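Local coordinates for sortase B (Clostridium perfringens, PDB 5YFK), which is a class B sortase, a cysteine transpeptidase that, as in related sortases, probably joins surface proteins to the cell wall, at residues Asp176-Lys179 with Tyr180-Glu183; Lys182-Glu185 with Ser186-Leu189. The protein carries 1 engineered substitution. One frame throughout, in Å; residues are numbered along the deposited sequence.

Both contacts are local: interaction 1 lies within helix 174-186, between strands 146-159 and 203-210 in the sequence, and interaction 2 runs from its last turn into the loop that follows. Coming from the N terminus, interaction 1 (176-179 with 180-183) covers the early and middle turns, where each backbone bond joins residues four apart, closing one helical turn, and side chains reach Ile203 of strand 203-210. Interaction 2 (182-185 with 186-189) begins where the first ends, sharing Lys182 and Glu183, and carries the chain off the helix to Ser188 and Leu189 beside strand 146-159. The two overlap in sequence without nesting, their centres about 9 Å apart. Together they set one helix against two strands of the sortase sheet.

Interaction 1 (Asp176-Lys179 with Tyr180-Glu183); sequences DYEK and YLKE
Leu181 lays its CD1 methyl over one face of the Tyr177 ring, 3.9 Å from the ring centroid and 23° off the ring normal. The methyl is displaced toward the rim, with Leu181 CD1 3.6 Å from Tyr177 CE2, so this is a CH-pi contact made one helical turn apart. The second methyl, CD2, sits by the CE1, CZ and OH end of the tyrosine, Leu181 CD2 being 3.8 Å from Tyr177 OH. The ring lies there because Tyr177 holds CG anti to its backbone N (chi1 -175°), and its phenol oxygen reaches on to a hydrogen bond with the carbonyl of Asp201. Leu181 CD1 is also met by Glu178 OE1 at 4.0 Å, the two side chains crossing at about a right angle. Behind these groups runs the backbone: Leu181 N donates to Tyr177 O at 2.9 Å, and the i to i+4 pattern repeats from Tyr180 N to Asp176 O, Lys182 N to Glu178 O and Glu183 N to Lys179 O. Further out, Phe171 meets the rings of both Tyr177 and Tyr180, while Tyr177, Tyr180 and Leu181 all touch Ile203 of strand 203-210. This is an amphipathic alpha-helix, its apolar side laid on the sheet of the sortase domain while Lys179 and Lys182 face solvent.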
ATOM      1  N   ASP A 176     -19.963   7.868   9.880  1.00 21.43           N
ATOM      2  CA  ASP A 176     -18.627   8.463   9.925  1.00 22.48           C
ATOM      3  C   ASP A 176     -17.750   7.885   8.825  1.00 19.51           C
ATOM      4  O   ASP A 176     -16.985   8.601   8.194  1.00 17.70           O
ATOM      5  CB  ASP A 176     -17.973   8.196  11.277  1.00 25.99           C
ATOM      6  CG  ASP A 176     -18.608   8.995  12.414  1.00 40.77           C
ATOM      7  OD1 ASP A 176     -19.542   9.790  12.158  1.00 39.53           O
ATOM      8  OD2 ASP A 176     -18.152   8.839  13.568  1.00 55.27           O
ATOM      9  N   TYR A 177     -17.890   6.587   8.578  1.00 20.20           N
ATOM     10  CA  TYR A 177     -17.125   5.923   7.508  1.00 17.03           C
ATOM     11  C   TYR A 177     -17.595   6.363   6.134  1.00 17.11           C
ATOM     12  O   TYR A 177     -16.795   6.586   5.226  1.00 14.52           O
ATOM     13  CB  TYR A 177     -17.274   4.420   7.636  1.00 15.66           C
ATOM     14  CG  TYR A 177     -16.436   3.616   6.654  1.00 19.37           C
ATOM     15  CD1 TYR A 177     -15.112   3.943   6.400  1.00 17.55           C
ATOM     16  CD2 TYR A 177     -17.011   2.606   5.910  1.00 19.09           C
ATOM     17  CE1 TYR A 177     -14.336   3.170   5.549  1.00 19.93           C
ATOM     18  CE2 TYR A 177     -16.268   1.866   5.016  1.00 19.36           C
ATOM     19  CZ  TYR A 177     -14.927   2.137   4.849  1.00 15.93           C
ATOM     20  OH  TYR A 177     -14.223   1.416   3.897  1.00 16.85           O
ATOM     21  N   GLU A 178     -18.904   6.439   5.949  1.00 17.77           N
ATOM     22  CA  GLU A 178     -19.419   6.892   4.694  1.00 19.58           C
ATOM     23  C   GLU A 178     -18.901   8.308   4.382  1.00 17.28           C
ATOM     24  O   GLU A 178     -18.514   8.625   3.257  1.00 21.89           O
ATOM     25  CB  GLU A 178     -20.942   6.871   4.704  1.00 23.56           C
ATOM     26  CG  GLU A 178     -21.550   7.299   3.380  1.00 30.51           C
ATOM     27  CD  GLU A 178     -21.186   6.378   2.223  1.00 45.96           C
ATOM     28  OE1 GLU A 178     -20.634   5.286   2.468  1.00 52.61           O
ATOM     29  OE2 GLU A 178     -21.448   6.744   1.057  1.00 59.21           O
ATOM     30  N   LYS A 179     -18.874   9.142   5.404  1.00 20.68           N
ATOM     31  CA  LYS A 179     -18.383  10.506   5.258  1.00 20.16           C
ATOM     32  C   LYS A 179     -16.914  10.480   4.811  1.00 19.84           C
ATOM     33  O   LYS A 179     -16.489  11.270   3.957  1.00 16.50           O
ATOM     34  CB  LYS A 179     -18.521  11.230   6.597  1.00 23.85           C
ATOM     35  CG  LYS A 179     -17.956  12.648   6.609  1.00 40.59           C
ATOM     36  CD  LYS A 179     -18.414  13.433   7.837  1.00 40.93           C
ATOM     37  CE  LYS A 179     -17.286  13.616   8.848  1.00 54.92           C
ATOM     38  NZ  LYS A 179     -17.500  12.818  10.093  1.00 56.39           N
ATOM     39  N   TYR A 180     -16.121   9.623   5.457  1.00 14.51           N
ATOM     40  CA  TYR A 180     -14.711   9.445   5.065  1.00 16.87           C
ATOM     41  C   TYR A 180     -14.538   9.013   3.612  1.00 15.06           C
ATOM     42  O   TYR A 180     -13.702   9.563   2.870  1.00 14.29           O
ATOM     43  CB  TYR A 180     -14.044   8.412   5.975  1.00 17.62           C
ATOM     44  CG  TYR A 180     -12.545   8.314   5.755  1.00 15.91           C
ATOM     45  CD1 TYR A 180     -11.682   9.279   6.266  1.00 16.71           C
ATOM     46  CD2 TYR A 180     -11.989   7.265   5.030  1.00 14.63           C
ATOM     47  CE1 TYR A 180     -10.311   9.136   6.160  1.00 15.56           C
ATOM     48  CE2 TYR A 180     -10.614   7.127   4.890  1.00 12.92           C
ATOM     49  CZ  TYR A 180      -9.776   8.081   5.419  1.00 13.63           C
ATOM     50  OH  TYR A 180      -8.405   7.979   5.250  1.00 15.09           O
ATOM     51  N   LEU A 181     -15.335   8.037   3.186  1.00 14.95           N
ATOM     52  CA  LEU A 181     -15.260   7.533   1.823  1.00 15.29           C
ATOM     53  C   LEU A 181     -15.558   8.657   0.839  1.00 18.40           C
ATOM     54  O   LEU A 181     -14.871   8.813  -0.164  1.00 15.04           O
ATOM     55  CB  LEU A 181     -16.230   6.369   1.609  1.00 15.67           C
ATOM     56  CG  LEU A 181     -15.844   5.094   2.379  1.00 14.48           C
ATOM     57  CD1 LEU A 181     -16.851   3.985   2.162  1.00 16.22           C
ATOM     58  CD2 LEU A 181     -14.452   4.648   1.964  1.00 18.56           C
ATOM     59  N   LYS A 182     -16.620   9.401   1.109  1.00 17.30           N
ATOM     60  CA  LYS A 182     -17.008  10.549   0.267  1.00 19.32           C
ATOM     61  C   LYS A 182     -15.897  11.601   0.147  1.00 18.62           C
ATOM     62  O   LYS A 182     -15.571  12.050  -0.973  1.00 17.71           O
ATOM     63  CB  LYS A 182     -18.313  11.169   0.800  1.00 23.31           C
ATOM     64  CG  LYS A 182     -18.686  12.517   0.186  1.00 31.98           C
ATOM     65  CD  LYS A 182     -20.192  12.710   0.147  1.00 49.50           C
ATOM     66  CE  LYS A 182     -20.626  14.020   0.775  1.00 49.70           C
ATOM     67  NZ  LYS A 182     -22.115  14.096   0.824  1.00 72.47           N
ATOM     68  N   GLU A 183     -15.227  11.880   1.266  1.00 17.93           N
ATOM     69  CA  GLU A 183     -14.114  12.817   1.275  1.00 19.87           C
ATOM     70  C   GLU A 183     -12.999  12.283   0.378  1.00 18.30           C
ATOM     71  O   GLU A 183     -12.436  13.022  -0.416  1.00 15.15           O
ATOM     72  CB  GLU A 183     -13.567  13.016   2.693  1.00 29.45           C
ATOM     73  CG  GLU A 183     -12.145  13.574   2.730  1.00 33.35           C
ATOM     74  CD  GLU A 183     -11.455  13.509   4.101  1.00 47.50           C
ATOM     75  OE1 GLU A 183     -11.259  12.387   4.645  1.00 28.71           O
ATOM     76  OE2 GLU A 183     -10.872  14.552   4.504  1.00 49.96           O
TER

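Interaction 2 (Lys182-Glu185 with Ser186-Leu189); sequences KEQE and SKSL
Lys187 lies alongside Glu183, the two side chains pointing the same way from successive turns. From the base outward, Lys187 CB is 3.6 Å from Glu183 O, and CG comes closer to that same carbonyl oxygen, at 3.3 Å. CD then runs past it, and CE settles against the glutamate, with Lys187 CE 3.7 Å from Glu183 CG and about as far from OE2. A bend at the last torsion (chi4 -87°) turns the ammonium off the line of the chain. Lys187 NZ stays 4.1 Å from Glu183 OE2, beyond a salt bridge, and is instead paired with Glu158 and Glu166, so several carboxylates probably favour its charged form.

The backbone here is the C-terminal end of helix 174-186. Lys187 N still donates to Glu183 O, but Ser188 N turns to Glu185 O, three residues back at 3.1 Å, from well above the carbonyl plane; the four-residue spacing has given way to a tighter turn as the chain leaves the helix. One turn earlier, Lys182 O is gripped twice by Ser186: the backbone N and the hydroxyl OG each reach it at 2.8 Å, from opposite faces of the carbonyl plane. Ser186 OG sits beside its own backbone N (chi1 -69°), which brings it back over the preceding turn.

Next to the glutamate, Gln184 NE2 donates to Glu183 OE1 at 3.0 Å; the bond lies in the amide plane but meets the carboxylate from above. The other end of that amide, OE1, is bonded to Tyr156 OH, fixing the rotation of the group, and Ser188 OG bonds to Phe190 O and to Val155 N of strand 146-159. Glu185 OE2 forms a salt bridge with Lys191.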
ATOM      1  N   LYS A 182     -16.620   9.401   1.109  1.00 17.30           N
ATOM      2  CA  LYS A 182     -17.008  10.549   0.267  1.00 19.32           C
ATOM      3  C   LYS A 182     -15.897  11.601   0.147  1.00 18.62           C
ATOM      4  O   LYS A 182     -15.571  12.050  -0.973  1.00 17.71           O
ATOM      5  CB  LYS A 182     -18.313  11.169   0.800  1.00 23.31           C
ATOM      6  CG  LYS A 182     -18.686  12.517   0.186  1.00 31.98           C
ATOM      7  CD  LYS A 182     -20.192  12.710   0.147  1.00 49.50           C
ATOM      8  CE  LYS A 182     -20.626  14.020   0.775  1.00 49.70           C
ATOM      9  NZ  LYS A 182     -22.115  14.096   0.824  1.00 72.47           N
ATOM     10  N   GLU A 183     -15.227  11.880   1.266  1.00 17.93           N
ATOM     11  CA  GLU A 183     -14.114  12.817   1.275  1.00 19.87           C
ATOM     12  C   GLU A 183     -12.999  12.283   0.378  1.00 18.30           C
ATOM     13  O   GLU A 183     -12.436  13.022  -0.416  1.00 15.15           O
ATOM     14  CB  GLU A 183     -13.567  13.016   2.693  1.00 29.45           C
ATOM     15  CG  GLU A 183     -12.145  13.574   2.730  1.00 33.35           C
ATOM     16  CD  GLU A 183     -11.455  13.509   4.101  1.00 47.50           C
ATOM     17  OE1 GLU A 183     -11.259  12.387   4.645  1.00 28.71           O
ATOM     18  OE2 GLU A 183     -10.872  14.552   4.504  1.00 49.96           O
ATOM     19  N   GLN A 184     -12.625  11.020   0.570  1.00 15.70           N
ATOM     20  CA  GLN A 184     -11.494  10.447  -0.173  1.00 16.00           C
ATOM     21  C   GLN A 184     -11.783  10.398  -1.663  1.00 13.62           C
ATOM     22  O   GLN A 184     -10.942  10.768  -2.473  1.00 17.37           O
ATOM     23  CB  GLN A 184     -11.146   9.051   0.334  1.00 18.66           C
ATOM     24  CG  GLN A 184     -10.711   9.038   1.785  1.00 15.13           C
ATOM     25  CD  GLN A 184      -9.412   9.781   1.996  1.00 15.34           C
ATOM     26  OE1 GLN A 184      -8.418   9.501   1.328  1.00 16.20           O
ATOM     27  NE2 GLN A 184      -9.465  10.849   2.794  1.00 17.57           N
ATOM     28  N   GLU A 185     -13.036  10.114  -2.011  1.00 17.09           N
ATOM     29  CA  GLU A 185     -13.428  10.062  -3.411  1.00 20.83           C
ATOM     30  C   GLU A 185     -13.463  11.473  -4.030  1.00 21.06           C
ATOM     31  O   GLU A 185     -12.957  11.679  -5.130  1.00 19.39           O
ATOM     32  CB  GLU A 185     -14.789   9.393  -3.547  1.00 26.10           C
ATOM     33  CG  GLU A 185     -15.232   9.200  -4.989  1.00 25.07           C
ATOM     34  CD  GLU A 185     -16.586   8.514  -5.111  1.00 34.81           C
ATOM     35  OE1 GLU A 185     -17.510   8.860  -4.339  1.00 40.68           O
ATOM     36  OE2 GLU A 185     -16.731   7.670  -6.019  1.00 37.82           O
ATOM     37  N   SER A 186     -13.976  12.441  -3.270  1.00 23.63           N
ATOM     38  CA  SER A 186     -14.107  13.824  -3.721  1.00 24.18           C
ATOM     39  C   SER A 186     -12.784  14.481  -3.981  1.00 21.00           C
ATOM     40  O   SER A 186     -12.667  15.335  -4.849  1.00 21.57           O
ATOM     41  CB  SER A 186     -14.863  14.653  -2.675  1.00 25.76           C
ATOM     42  OG  SER A 186     -16.203  14.227  -2.636  1.00 36.02           O
ATOM     43  N   LYS A 187     -11.770  14.066  -3.239  1.00 19.45           N
ATOM     44  CA  LYS A 187     -10.411  14.571  -3.404  1.00 23.25           C
ATOM     45  C   LYS A 187      -9.729  14.130  -4.722  1.00 17.59           C
ATOM     46  O   LYS A 187      -8.668  14.646  -5.066  1.00 14.91           O
ATOM     47  CB  LYS A 187      -9.552  14.074  -2.233  1.00 23.82           C
ATOM     48  CG  LYS A 187      -9.710  14.842  -0.949  1.00 23.76           C
ATOM     49  CD  LYS A 187      -8.618  14.422   0.008  1.00 26.48           C
ATOM     50  CE  LYS A 187      -8.886  14.842   1.434  1.00 33.45           C
ATOM     51  NZ  LYS A 187      -8.375  16.210   1.665  1.00 30.48           N
ATOM     52  N   SER A 188     -10.195  13.032  -5.320  1.00 16.98           N
ATOM     53  CA  SER A 188      -9.489  12.437  -6.444  1.00 15.96           C
ATOM     54  C   SER A 188      -9.394  13.412  -7.610  1.00 17.65           C
ATOM     55  O   SER A 188     -10.367  14.110  -7.928  1.00 16.87           O
ATOM     56  CB  SER A 188     -10.146  11.149  -6.926  1.00 13.80           C
ATOM     57  OG  SER A 188      -9.319  10.502  -7.884  1.00 14.34           O
ATOM     58  N   LEU A 189      -8.220  13.439  -8.222  1.00 17.11           N
ATOM     59  CA  LEU A 189      -8.004  14.091  -9.521  1.00 17.17           C
ATOM     60  C   LEU A 189      -8.923  13.523 -10.586  1.00 21.67           C
ATOM     61  O   LEU A 189      -9.387  14.266 -11.464  1.00 20.20           O
ATOM     62  CB  LEU A 189      -6.553  13.878  -9.944  1.00 16.99           C
ATOM     63  CG  LEU A 189      -5.535  14.553  -9.035  1.00 19.81           C
ATOM     64  CD1 LEU A 189      -4.153  13.989  -9.298  1.00 22.86           C
ATOM     65  CD2 LEU A 189      -5.525  16.062  -9.226  1.00 25.77           C
TER